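Long-range contacts in WGR domain-containing protein (Bacteroides fragilis, PDB 2RA8), which is of unknown function but combines a WGR domain with leucine-rich repeats: residues A[18-23]-A[47-52]; A[23-28]-A[41-46]; A[254-259]-A[283-288]; A[309-314]-A[332-337]. All blocks are in the same frame, centred on the assembly; numbering follows the deposited sequence.

Contacts 1 and 2 lie in the WGR domain and touch each other. They share Thr23, and contact 2 is nested within the chain loop closed by contact 1. Both are surface contacts. Contact 1 is side-chain packing of a helix on a sheet, without hydrogen bonds; contact 2 is a hydrogen-bonded antiparallel pairing. Contacts 3 and 4 belong to the parallel sheet of the leucine-rich repeats, where strands 283-285 and 311-313 are neighbours. Contact 3 is buried and holds a bonded carboxylate beside an indole. Contact 4, at the last strand of the sheet, is partly buried, and one water joins two of its polar side chains. Centres of contacts 1 and 3 are about 39 Å apart.

Contact 1 of 4, residues A[18-23]-A[47-52]; sequences IDVRGT and GEAEKA
Val20 and Ala49 meet where helix 46-62 packs on the antiparallel sheet of the WGR domain. Val20 lies near the end of strand 13-21, and its side chain points at the helix. Its CG1 is 4.0 Å from Ala49 CB. The methyl of Ala49 also meets the backbone of the turn after the strand. Ala49 CB sits 3.7 Å from Thr23 O and 4.1 Å from Gly22 O, so it covers the turn as well as the valine.

Further along, Ala53 of the same helix also touches Val20, and Val25 of the next strand touches Ala49. The pair is part of a larger apolar layer between helix and sheet.

Glu50 lies on the exposed side of the helix. Its CB does not aim straight at the strand, but the chain bends at its second torsion (chi2 -76°) and brings the carboxylate back across Val20. No hydrogen bond joins the two segments, and the contact rests on van der Waals packing. The acidic group borders an apolar side chain here: Glu50 OE1 comes within 3.6 Å of Val20 CG2, and Glu50 CD lies 4.0 Å from Val20 CG1.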
loop_
_atom_site.group_PDB
_atom_site.type_symbol
_atom_site.label_atom_id
_atom_site.label_comp_id
_atom_site.label_asym_id
_atom_site.label_seq_id
_atom_site.Cartn_x
_atom_site.Cartn_y
_atom_site.Cartn_z
ATOM N N ILE A 18 -13.069 -13.336 19.426
ATOM C CA ILE A 18 -12.169 -13.309 20.566
ATOM C C ILE A 18 -12.811 -13.914 21.779
ATOM O O ILE A 18 -14.016 -13.773 22.011
ATOM C CB ILE A 18 -11.688 -11.856 20.865
ATOM C CG1 ILE A 18 -10.606 -11.878 21.945
ATOM C CG2 ILE A 18 -12.874 -10.982 21.279
ATOM C CD1 ILE A 18 -9.873 -10.546 22.116
ATOM N N ASP A 19 -12.001 -14.616 22.563
ATOM C CA ASP A 19 -12.482 -15.281 23.768
ATOM C C ASP A 19 -11.384 -15.287 24.782
ATOM O O ASP A 19 -10.220 -15.498 24.427
ATOM C CB ASP A 19 -12.886 -16.725 23.433
ATOM C CG ASP A 19 -13.679 -17.395 24.548
ATOM O OD1 ASP A 19 -14.349 -16.690 25.331
ATOM O OD2 ASP A 19 -13.643 -18.641 24.628
ATOM N N VAL A 20 -11.722 -15.022 26.042
ATOM C CA VAL A 20 -10.714 -15.044 27.090
ATOM C C VAL A 20 -10.973 -16.205 28.005
ATOM O O VAL A 20 -12.055 -16.322 28.583
ATOM C CB VAL A 20 -10.704 -13.752 27.949
ATOM C CG1 VAL A 20 -9.672 -13.894 29.074
ATOM C CG2 VAL A 20 -10.361 -12.543 27.094
ATOM N N ARG A 21 -9.990 -17.088 28.126
ATOM C CA ARG A 21 -10.109 -18.238 29.010
ATOM C C ARG A 21 -8.910 -18.267 29.919
ATOM O O ARG A 21 -7.799 -18.590 29.493
ATOM C CB ARG A 21 -10.212 -19.536 28.205
ATOM C CG ARG A 21 -11.575 -19.728 27.560
ATOM C CD ARG A 21 -11.675 -21.056 26.836
ATOM N NE ARG A 21 -12.992 -21.235 26.230
ATOM C CZ ARG A 21 -13.378 -22.327 25.578
ATOM N NH1 ARG A 21 -12.548 -23.354 25.442
ATOM N NH2 ARG A 21 -14.600 -22.395 25.062
ATOM N N GLY A 22 -9.134 -17.896 31.176
ATOM C CA GLY A 22 -8.056 -17.864 32.140
ATOM C C GLY A 22 -7.172 -16.670 31.853
ATOM O O GLY A 22 -7.630 -15.529 31.885
ATOM N N THR A 23 -5.902 -16.937 31.571
ATOM C CA THR A 23 -4.937 -15.888 31.266
ATOM C C THR A 23 -4.660 -15.859 29.775
ATOM O O THR A 23 -3.823 -15.092 29.300
ATOM C CB THR A 23 -3.607 -16.136 32.010
ATOM O OG1 THR A 23 -3.194 -17.493 31.793
ATOM C CG2 THR A 23 -3.767 -15.886 33.506
ATOM N N GLY A 47 -6.571 -10.443 34.682
ATOM C CA GLY A 47 -6.812 -9.018 34.544
ATOM C C GLY A 47 -6.161 -8.441 33.309
ATOM O O GLY A 47 -6.779 -7.681 32.560
ATOM N N GLU A 48 -4.903 -8.803 33.094
ATOM C CA GLU A 48 -4.175 -8.326 31.932
ATOM C C GLU A 48 -4.769 -8.892 30.661
ATOM O O GLU A 48 -4.796 -8.228 29.634
ATOM C CB GLU A 48 -2.701 -8.727 32.037
ATOM C CG GLU A 48 -1.952 -8.053 33.180
ATOM C CD GLU A 48 -1.972 -6.538 33.072
ATOM O OE1 GLU A 48 -1.888 -6.024 31.936
ATOM O OE2 GLU A 48 -2.060 -5.861 34.120
ATOM N N ALA A 49 -5.246 -10.129 30.733
ATOM C CA ALA A 49 -5.838 -10.782 29.576
ATOM C C ALA A 49 -7.100 -10.042 29.155
ATOM O O ALA A 49 -7.280 -9.702 27.979
ATOM C CB ALA A 49 -6.151 -12.236 29.916
ATOM N N GLU A 50 -7.972 -9.766 30.120
ATOM C CA GLU A 50 -9.219 -9.055 29.834
ATOM C C GLU A 50 -8.957 -7.659 29.321
ATOM O O GLU A 50 -9.651 -7.169 28.429
ATOM C CB GLU A 50 -10.077 -8.987 31.095
ATOM C CG GLU A 50 -10.559 -10.346 31.569
ATOM C CD GLU A 50 -11.696 -10.889 30.724
ATOM O OE1 GLU A 50 -11.852 -10.443 29.565
ATOM O OE2 GLU A 50 -12.429 -11.772 31.222
ATOM N N LYS A 51 -7.939 -7.010 29.879
ATOM C CA LYS A 51 -7.589 -5.657 29.467
ATOM C C LYS A 51 -7.086 -5.679 28.048
ATOM O O LYS A 51 -7.368 -4.774 27.261
ATOM C CB LYS A 51 -6.529 -5.081 30.396
ATOM N N ALA A 52 -6.332 -6.719 27.711
ATOM C CA ALA A 52 -5.795 -6.854 26.363
ATOM C C ALA A 52 -6.912 -7.102 25.381
ATOM O O ALA A 52 -6.928 -6.528 24.293
ATOM C CB ALA A 52 -4.788 -8.001 26.308
#

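Contact 2 of 4, residues A[23-28]-A[41-46]; sequences TDVIVN and KNFSSA
Val25 and Phe43 form the tight side of this contact. Val25 CG2 comes within 3.4 Å of Phe43 CE2, approaching the ring obliquely. The ring edge also faces Thr23 O, which lies near the ring plane. Phe43 packs on Ala49 and Ala52 of helix 46-62, and Val25 on Ala49 and Ile18. Lys41 has its side chain on this Val25 face. Its NZ donates to a water weakly linked to Val25 O, and Trp158 of the second subunit packs on it.

The backbones hold the register. Val25 N donates to Lys41 O at 2.9 Å, nearly straight (168°), and Lys41 N returns a bond to Val25 O. Past this pair, Phe43 N reaches Thr23 O at 2.8 Å, but the bond is bent (135° at the hydrogen) as strand 37-42 gives way to loop.

Asp24 and Asn42, an antiparallel non-hydrogen-bonded pair, lie on the other face, which is polar and more open to solvent. As modelled, Thr23 OG1 (chi1 49°) donates to Asn42 OD1 at 2.8 Å, in the plane of that carbonyl. Asp24 OD1 is also 2.8 Å from Asn42 OD1, though both are acceptors. Exchanging the Asn42 amide O and N would relieve this approach and probably reverse the Thr23 bond.

Where the loop turns into the helix, Thr23 CG2 rests 3.5 Å from Ser45 C. Ser45 is the N-cap, its OG bonded to Glu48 N. The pairing is that of an antiparallel beta hairpin, strands 24-31 and 37-42, leading into the WGR domain helix.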
loop_
_atom_site.group_PDB
_atom_site.type_symbol
_atom_site.label_atom_id
_atom_site.label_comp_id
_atom_site.label_asym_id
_atom_site.label_seq_id
_atom_site.Cartn_x
_atom_site.Cartn_y
_atom_site.Cartn_z
ATOM N N THR A 23 -5.902 -16.937 31.571
ATOM C CA THR A 23 -4.937 -15.888 31.266
ATOM C C THR A 23 -4.660 -15.859 29.775
ATOM O O THR A 23 -3.823 -15.092 29.300
ATOM C CB THR A 23 -3.607 -16.136 32.010
ATOM O OG1 THR A 23 -3.194 -17.493 31.793
ATOM C CG2 THR A 23 -3.767 -15.886 33.506
ATOM N N ASP A 24 -5.362 -16.705 29.030
ATOM C CA ASP A 24 -5.189 -16.773 27.585
ATOM C C ASP A 24 -6.266 -16.048 26.811
ATOM O O ASP A 24 -7.455 -16.145 27.132
ATOM C CB ASP A 24 -5.165 -18.235 27.114
ATOM C CG ASP A 24 -3.922 -18.986 27.582
ATOM O OD1 ASP A 24 -2.818 -18.407 27.515
ATOM O OD2 ASP A 24 -4.048 -20.152 28.005
ATOM N N VAL A 25 -5.842 -15.309 25.789
ATOM C CA VAL A 25 -6.760 -14.601 24.909
ATOM C C VAL A 25 -6.704 -15.397 23.621
ATOM O O VAL A 25 -5.625 -15.585 23.041
ATOM C CB VAL A 25 -6.307 -13.145 24.636
ATOM C CG1 VAL A 25 -7.216 -12.511 23.590
ATOM C CG2 VAL A 25 -6.349 -12.323 25.926
ATOM N N ILE A 26 -7.857 -15.888 23.180
ATOM C CA ILE A 26 -7.938 -16.695 21.970
ATOM C C ILE A 26 -8.649 -15.990 20.833
ATOM O O ILE A 26 -9.844 -15.683 20.919
ATOM C CB ILE A 26 -8.652 -18.027 22.264
ATOM C CG1 ILE A 26 -7.985 -18.712 23.463
ATOM C CG2 ILE A 26 -8.607 -18.928 21.036
ATOM C CD1 ILE A 26 -8.742 -19.907 23.989
ATOM N N VAL A 27 -7.907 -15.745 19.757
ATOM C CA VAL A 27 -8.423 -15.076 18.568
ATOM C C VAL A 27 -8.537 -16.063 17.429
ATOM O O VAL A 27 -7.661 -16.919 17.229
ATOM C CB VAL A 27 -7.480 -13.912 18.138
ATOM C CG1 VAL A 27 -7.774 -13.490 16.714
ATOM C CG2 VAL A 27 -7.654 -12.722 19.074
ATOM N N ASN A 28 -9.627 -15.943 16.679
ATOM C CA ASN A 28 -9.902 -16.792 15.527
ATOM C C ASN A 28 -10.324 -15.852 14.417
ATOM O O ASN A 28 -11.283 -15.088 14.577
ATOM C CB ASN A 28 -11.038 -17.767 15.864
ATOM C CG ASN A 28 -11.377 -18.703 14.716
ATOM O OD1 ASN A 28 -12.508 -19.184 14.608
ATOM N ND2 ASN A 28 -10.398 -18.983 13.865
ATOM N N LYS A 41 -2.657 -16.062 23.003
ATOM C CA LYS A 41 -1.670 -15.229 23.671
ATOM C C LYS A 41 -1.873 -15.293 25.153
ATOM O O LYS A 41 -2.953 -14.971 25.656
ATOM C CB LYS A 41 -1.797 -13.784 23.171
ATOM C CG LYS A 41 -0.670 -12.864 23.581
ATOM C CD LYS A 41 -0.523 -11.679 22.618
ATOM C CE LYS A 41 -1.779 -10.808 22.520
ATOM N NZ LYS A 41 -2.862 -11.359 21.635
ATOM N N ASN A 42 -0.836 -15.726 25.864
ATOM C CA ASN A 42 -0.903 -15.852 27.315
ATOM C C ASN A 42 -0.508 -14.581 28.004
ATOM O O ASN A 42 0.362 -13.847 27.536
ATOM C CB ASN A 42 -0.006 -16.992 27.794
ATOM C CG ASN A 42 -0.214 -17.316 29.259
ATOM O OD1 ASN A 42 -1.341 -17.510 29.707
ATOM N ND2 ASN A 42 0.874 -17.383 30.013
ATOM N N PHE A 43 -1.157 -14.315 29.132
ATOM C CA PHE A 43 -0.896 -13.115 29.911
ATOM C C PHE A 43 -0.581 -13.451 31.349
ATOM O O PHE A 43 -0.910 -14.537 31.837
ATOM C CB PHE A 43 -2.109 -12.178 29.839
ATOM C CG PHE A 43 -2.288 -11.541 28.499
ATOM C CD1 PHE A 43 -1.780 -10.273 28.248
ATOM C CD2 PHE A 43 -2.893 -12.238 27.464
ATOM C CE1 PHE A 43 -1.869 -9.712 26.988
ATOM C CE2 PHE A 43 -2.984 -11.681 26.203
ATOM C CZ PHE A 43 -2.468 -10.414 25.967
ATOM N N SER A 44 0.063 -12.506 32.024
ATOM C CA SER A 44 0.465 -12.651 33.415
ATOM C C SER A 44 -0.675 -12.879 34.373
ATOM O O SER A 44 -0.470 -13.426 35.456
ATOM C CB SER A 44 1.247 -11.414 33.860
ATOM O OG SER A 44 0.468 -10.238 33.715
ATOM N N SER A 45 -1.882 -12.471 33.991
ATOM C CA SER A 45 -3.042 -12.640 34.864
ATOM C C SER A 45 -4.337 -12.497 34.105
ATOM O O SER A 45 -4.348 -12.035 32.968
ATOM C CB SER A 45 -3.014 -11.585 35.962
ATOM O OG SER A 45 -3.175 -10.294 35.394
ATOM N N ALA A 46 -5.442 -12.879 34.733
ATOM C CA ALA A 46 -6.746 -12.770 34.086
ATOM C C ALA A 46 -7.072 -11.317 33.815
ATOM O O ALA A 46 -7.748 -10.988 32.837
ATOM C CB ALA A 46 -7.823 -13.399 34.972
HETATM O O HOH W 1 -4.317 -13.498 20.671
#

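Contact 3 of 4, residues A[254-259]-A[283-288]; sequences LKWLGI and TMDISA
Trp256 lies across two residues of the neighbouring parallel strand, Thr283 and Asp285, and meets them in different ways. Thr283 comes over a face of the indole. Its CG2 sits 3.6 Å from the centroid of the Trp256 six-membered ring and only 13° off the ring normal, a CH-pi contact. Asp285 comes to the indole edge. Trp256 NE1 donates to Asp285 OD2 at 2.8 Å, on the anti lone pair of that oxygen, with the acceptor close to the ring plane. The carboxylate is turned 68° from the indole. With CG of Trp256 opposite the backbone N (chi1 -178°), the ring extends toward both partners.

Beneath them, strands 256-260 and 283-285 run parallel within a beta-alpha-beta unit of the leucine-rich repeat sheet. Thr283 N bonds Lys255 O at 2.9 Å, and Asp285 N bonds Leu257 O at 3.0 Å. The bonds from Leu257 N and Ile259 N are weak. Gly258 has no side chain, and the strands close to 4.3 Å between Gly258 CA and Asp285 CA.

The other oxygen, Asp285 OD1, takes the Ser287 hydroxyl on its syn lone pair, at 2.8 Å from Ser287 OG. Asn313 ND2 of the next strand donates to it too. The buried carboxylate is therefore met by three side-chain donors, which would probably stabilise its negative charge and fix its rotation.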
loop_
_atom_site.group_PDB
_atom_site.type_symbol
_atom_site.label_atom_id
_atom_site.label_comp_id
_atom_site.label_asym_id
_atom_site.label_seq_id
_atom_site.Cartn_x
_atom_site.Cartn_y
_atom_site.Cartn_z
ATOM N N LEU A 254 -28.246 13.746 1.741
ATOM C CA LEU A 254 -26.785 13.623 1.748
ATOM C C LEU A 254 -26.202 13.816 3.151
ATOM O O LEU A 254 -26.632 14.700 3.894
ATOM C CB LEU A 254 -26.168 14.644 0.795
ATOM C CG LEU A 254 -24.743 14.327 0.330
ATOM C CD1 LEU A 254 -24.766 13.172 -0.662
ATOM C CD2 LEU A 254 -24.133 15.552 -0.317
ATOM N N LYS A 255 -25.242 12.963 3.520
ATOM C CA LYS A 255 -24.580 13.026 4.829
ATOM C C LYS A 255 -23.088 13.227 4.668
ATOM O O LYS A 255 -22.440 13.860 5.503
ATOM C CB LYS A 255 -24.773 11.725 5.613
ATOM C CG LYS A 255 -26.183 11.443 6.080
ATOM C CD LYS A 255 -26.231 10.160 6.904
ATOM C CE LYS A 255 -27.650 9.832 7.358
ATOM N NZ LYS A 255 -28.571 9.607 6.208
ATOM N N TRP A 256 -22.537 12.654 3.604
ATOM C CA TRP A 256 -21.109 12.754 3.320
ATOM C C TRP A 256 -20.933 13.356 1.952
ATOM O O TRP A 256 -21.433 12.827 0.959
ATOM C CB TRP A 256 -20.464 11.346 3.372
ATOM C CG TRP A 256 -18.962 11.285 3.155
ATOM C CD1 TRP A 256 -18.254 11.865 2.143
ATOM C CD2 TRP A 256 -18.015 10.551 3.943
ATOM N NE1 TRP A 256 -16.915 11.536 2.249
ATOM C CE2 TRP A 256 -16.745 10.733 3.341
ATOM C CE3 TRP A 256 -18.115 9.763 5.094
ATOM C CZ2 TRP A 256 -15.587 10.145 3.859
ATOM C CZ3 TRP A 256 -16.964 9.182 5.610
ATOM C CH2 TRP A 256 -15.714 9.378 4.991
ATOM N N LEU A 257 -20.251 14.494 1.892
ATOM C CA LEU A 257 -19.974 15.153 0.621
ATOM C C LEU A 257 -18.491 15.388 0.511
ATOM O O LEU A 257 -17.852 15.856 1.458
ATOM C CB LEU A 257 -20.694 16.495 0.521
ATOM C CG LEU A 257 -20.338 17.394 -0.684
ATOM C CD1 LEU A 257 -20.591 16.671 -2.024
ATOM C CD2 LEU A 257 -21.175 18.658 -0.597
ATOM N N GLY A 258 -17.938 15.061 -0.650
ATOM C CA GLY A 258 -16.522 15.249 -0.867
ATOM C C GLY A 258 -16.128 15.628 -2.284
ATOM O O GLY A 258 -16.525 14.981 -3.264
ATOM N N ILE A 259 -15.375 16.717 -2.388
ATOM C CA ILE A 259 -14.836 17.179 -3.659
ATOM C C ILE A 259 -13.395 17.155 -3.235
ATOM O O ILE A 259 -12.934 18.022 -2.490
ATOM C CB ILE A 259 -15.301 18.607 -4.012
ATOM C CG1 ILE A 259 -16.836 18.650 -4.121
ATOM C CG2 ILE A 259 -14.669 19.039 -5.325
ATOM C CD1 ILE A 259 -17.416 17.652 -5.102
ATOM N N THR A 283 -20.330 14.596 7.428
ATOM C CA THR A 283 -18.928 14.574 7.016
ATOM C C THR A 283 -18.569 15.527 5.899
ATOM O O THR A 283 -19.224 15.568 4.859
ATOM C CB THR A 283 -18.516 13.139 6.580
ATOM O OG1 THR A 283 -18.810 12.215 7.637
ATOM C CG2 THR A 283 -17.012 13.077 6.257
HETATM N N MSE A 284 -17.521 16.312 6.125
HETATM C CA MSE A 284 -17.010 17.246 5.132
HETATM C C MSE A 284 -15.720 16.590 4.694
HETATM O O MSE A 284 -14.808 16.404 5.489
HETATM C CB MSE A 284 -16.718 18.605 5.765
HETATM C CG MSE A 284 -16.142 19.626 4.806
HETATM SE SE MSE A 284 -15.642 21.269 5.711
HETATM C CE MSE A 284 -13.864 21.471 5.011
ATOM N N ASP A 285 -15.648 16.231 3.425
ATOM C CA ASP A 285 -14.495 15.530 2.873
ATOM C C ASP A 285 -13.717 16.447 1.964
ATOM O O ASP A 285 -14.181 16.794 0.884
ATOM C CB ASP A 285 -14.998 14.321 2.080
ATOM C CG ASP A 285 -13.923 13.279 1.812
ATOM O OD1 ASP A 285 -12.711 13.600 1.831
ATOM O OD2 ASP A 285 -14.316 12.122 1.558
ATOM N N ILE A 286 -12.533 16.852 2.409
ATOM C CA ILE A 286 -11.676 17.736 1.639
ATOM C C ILE A 286 -10.288 17.176 1.676
ATOM O O ILE A 286 -9.324 17.873 1.982
ATOM C CB ILE A 286 -11.674 19.161 2.224
ATOM C CG1 ILE A 286 -11.379 19.111 3.725
ATOM C CG2 ILE A 286 -13.031 19.823 1.975
ATOM C CD1 ILE A 286 -10.860 20.417 4.296
ATOM N N SER A 287 -10.188 15.896 1.349
ATOM C CA SER A 287 -8.914 15.187 1.352
ATOM C C SER A 287 -8.232 15.109 0.014
ATOM O O SER A 287 -8.719 15.634 -0.988
ATOM C CB SER A 287 -9.134 13.768 1.863
ATOM O OG SER A 287 -10.094 13.102 1.064
ATOM N N ALA A 288 -7.076 14.451 0.020
ATOM C CA ALA A 288 -6.266 14.205 -1.168
ATOM C C ALA A 288 -5.839 15.375 -2.012
ATOM O O ALA A 288 -5.311 15.168 -3.111
ATOM C CB ALA A 288 -6.973 13.179 -2.053
#

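Contact 4 of 4, residues A[309-314]-A[332-337]; sequences LKFINM and PMKIDV
The last beta-alpha-beta unit of the leucine-rich repeat sheet brings Ile312 and Met314 against Met333, Ile335 and Val337. Strand 334-336 is the outermost of the parallel sheet within this chain. Ile312 N bonds Lys334 O at 3.2 Å, Asp336 N bonds Ile312 O, and Met314 N bonds Asp336 O at 2.8 Å.

On the face of Ile312 and Ile335 the packing is apolar. Ile312 CB lies 3.9 Å from Ile335 CG2. Met333, a selenomethionine, folds back through two bends (chi2 -59°, chi3 -74°) and lays its SE 3.8 Å from Ile312 CD1. The other selenomethionine is Met314; its CE touches both Val337 CG1, at 3.6 Å, and Ile335 CB. Helix 321-330 packs against Ile335 and Val337.

The sheet face that carries Phe311, Asn313 and Asp336 is mixed. The Phe311 ring turns an edge to the Lys334 carbonyl. Lys334 crosses the ring at a slant, and its last torsion turns NZ to 3.4 Å from Phe311 CE1. Asn313 and Asp336 point the same way. Ser338 bonds Asp336 OD1, and the backbone N of Lys315 donates to Asn313 OD1. One water lies 2.7 Å from Asn313 OD1 and 3.0 Å from Asp336 OD2. Its two hydrogens serve these two acceptors, which cannot bond each other directly.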
loop_
_atom_site.group_PDB
_atom_site.type_symbol
_atom_site.label_atom_id
_atom_site.label_comp_id
_atom_site.label_asym_id
_atom_site.label_seq_id
_atom_site.Cartn_x
_atom_site.Cartn_y
_atom_site.Cartn_z
ATOM N N LEU A 309 -20.652 18.951 12.569
ATOM C CA LEU A 309 -20.128 17.833 11.789
ATOM C C LEU A 309 -19.575 16.772 12.697
ATOM O O LEU A 309 -19.165 17.057 13.823
ATOM C CB LEU A 309 -19.020 18.306 10.835
ATOM C CG LEU A 309 -19.420 19.257 9.702
ATOM C CD1 LEU A 309 -18.187 19.672 8.910
ATOM C CD2 LEU A 309 -20.424 18.566 8.786
ATOM N N LYS A 310 -19.576 15.534 12.216
ATOM C CA LYS A 310 -19.048 14.417 12.990
ATOM C C LYS A 310 -17.642 14.094 12.553
ATOM O O LYS A 310 -16.879 13.473 13.293
ATOM C CB LYS A 310 -19.934 13.180 12.807
ATOM C CG LYS A 310 -21.256 13.260 13.561
ATOM C CD LYS A 310 -22.383 12.448 12.910
ATOM C CE LYS A 310 -22.107 10.950 12.861
ATOM N NZ LYS A 310 -21.175 10.569 11.762
ATOM N N PHE A 311 -17.274 14.537 11.354
ATOM C CA PHE A 311 -15.949 14.233 10.827
ATOM C C PHE A 311 -15.554 15.131 9.685
ATOM O O PHE A 311 -16.352 15.429 8.791
ATOM C CB PHE A 311 -15.925 12.752 10.372
ATOM C CG PHE A 311 -14.615 12.291 9.770
ATOM C CD1 PHE A 311 -13.397 12.574 10.380
ATOM C CD2 PHE A 311 -14.616 11.506 8.619
ATOM C CE1 PHE A 311 -12.200 12.073 9.852
ATOM C CE2 PHE A 311 -13.426 11.005 8.090
ATOM C CZ PHE A 311 -12.222 11.289 8.708
ATOM N N ILE A 312 -14.312 15.598 9.731
ATOM C CA ILE A 312 -13.779 16.428 8.667
ATOM C C ILE A 312 -12.539 15.709 8.219
ATOM O O ILE A 312 -11.556 15.636 8.959
ATOM C CB ILE A 312 -13.416 17.840 9.155
ATOM C CG1 ILE A 312 -14.667 18.547 9.703
ATOM C CG2 ILE A 312 -12.828 18.642 8.000
ATOM C CD1 ILE A 312 -14.411 19.991 10.160
ATOM N N ASN A 313 -12.595 15.142 7.018
ATOM C CA ASN A 313 -11.478 14.397 6.461
ATOM C C ASN A 313 -10.538 15.277 5.680
ATOM O O ASN A 313 -10.907 15.841 4.652
ATOM C CB ASN A 313 -11.994 13.261 5.561
ATOM C CG ASN A 313 -10.880 12.356 5.065
ATOM O OD1 ASN A 313 -9.870 12.171 5.744
ATOM N ND2 ASN A 313 -11.066 11.772 3.884
HETATM N N MSE A 314 -9.309 15.398 6.175
HETATM C CA MSE A 314 -8.281 16.203 5.521
HETATM C C MSE A 314 -7.051 15.355 5.297
HETATM O O MSE A 314 -5.928 15.857 5.235
HETATM C CB MSE A 314 -7.933 17.417 6.386
HETATM C CG MSE A 314 -9.117 18.365 6.608
HETATM SE SE MSE A 314 -8.713 19.923 7.709
HETATM C CE MSE A 314 -9.238 19.241 9.431
ATOM N N PRO A 332 -13.950 20.631 17.794
ATOM C CA PRO A 332 -14.517 19.626 18.700
ATOM C C PRO A 332 -14.772 18.238 18.171
ATOM O O PRO A 332 -14.887 17.298 18.954
ATOM C CB PRO A 332 -15.806 20.290 19.178
ATOM C CG PRO A 332 -16.251 21.032 17.955
ATOM C CD PRO A 332 -14.956 21.664 17.469
HETATM N N MSE A 333 -14.862 18.074 16.856
HETATM C CA MSE A 333 -15.135 16.746 16.316
HETATM C C MSE A 333 -13.916 16.053 15.777
HETATM O O MSE A 333 -12.824 16.620 15.711
HETATM C CB MSE A 333 -16.200 16.819 15.214
HETATM C CG MSE A 333 -15.681 17.201 13.832
HETATM SE SE MSE A 333 -14.800 18.916 13.741
HETATM C CE MSE A 333 -16.357 20.050 13.875
ATOM N N LYS A 334 -14.104 14.802 15.387
ATOM C CA LYS A 334 -13.026 14.000 14.845
ATOM C C LYS A 334 -12.562 14.578 13.537
ATOM O O LYS A 334 -13.377 15.000 12.714
ATOM C CB LYS A 334 -13.517 12.565 14.629
ATOM C CG LYS A 334 -12.485 11.608 14.055
ATOM C CD LYS A 334 -13.059 10.201 13.926
ATOM C CE LYS A 334 -12.013 9.211 13.433
ATOM N NZ LYS A 334 -11.478 9.579 12.096
ATOM N N ILE A 335 -11.246 14.628 13.344
ATOM C CA ILE A 335 -10.685 15.122 12.095
ATOM C C ILE A 335 -9.480 14.300 11.756
ATOM O O ILE A 335 -8.818 13.753 12.640
ATOM C CB ILE A 335 -10.255 16.615 12.172
ATOM C CG1 ILE A 335 -9.149 16.797 13.216
ATOM C CG2 ILE A 335 -11.463 17.493 12.501
ATOM C CD1 ILE A 335 -8.496 18.173 13.187
ATOM N N ASP A 336 -9.195 14.182 10.466
ATOM C CA ASP A 336 -8.038 13.431 10.026
ATOM C C ASP A 336 -7.142 14.369 9.257
ATOM O O ASP A 336 -7.442 14.749 8.122
ATOM C CB ASP A 336 -8.448 12.266 9.126
ATOM C CG ASP A 336 -7.297 11.311 8.862
ATOM O OD1 ASP A 336 -6.142 11.784 8.791
ATOM O OD2 ASP A 336 -7.552 10.093 8.714
ATOM N N VAL A 337 -6.036 14.757 9.876
ATOM C CA VAL A 337 -5.097 15.661 9.226
ATOM C C VAL A 337 -3.820 14.938 8.886
ATOM O O VAL A 337 -2.799 15.563 8.614
ATOM C CB VAL A 337 -4.794 16.882 10.127
ATOM C CG1 VAL A 337 -5.962 17.847 10.095
ATOM C CG2 VAL A 337 -4.551 16.428 11.561
HETATM O O HOH W 2 -9.537 9.618 6.504
#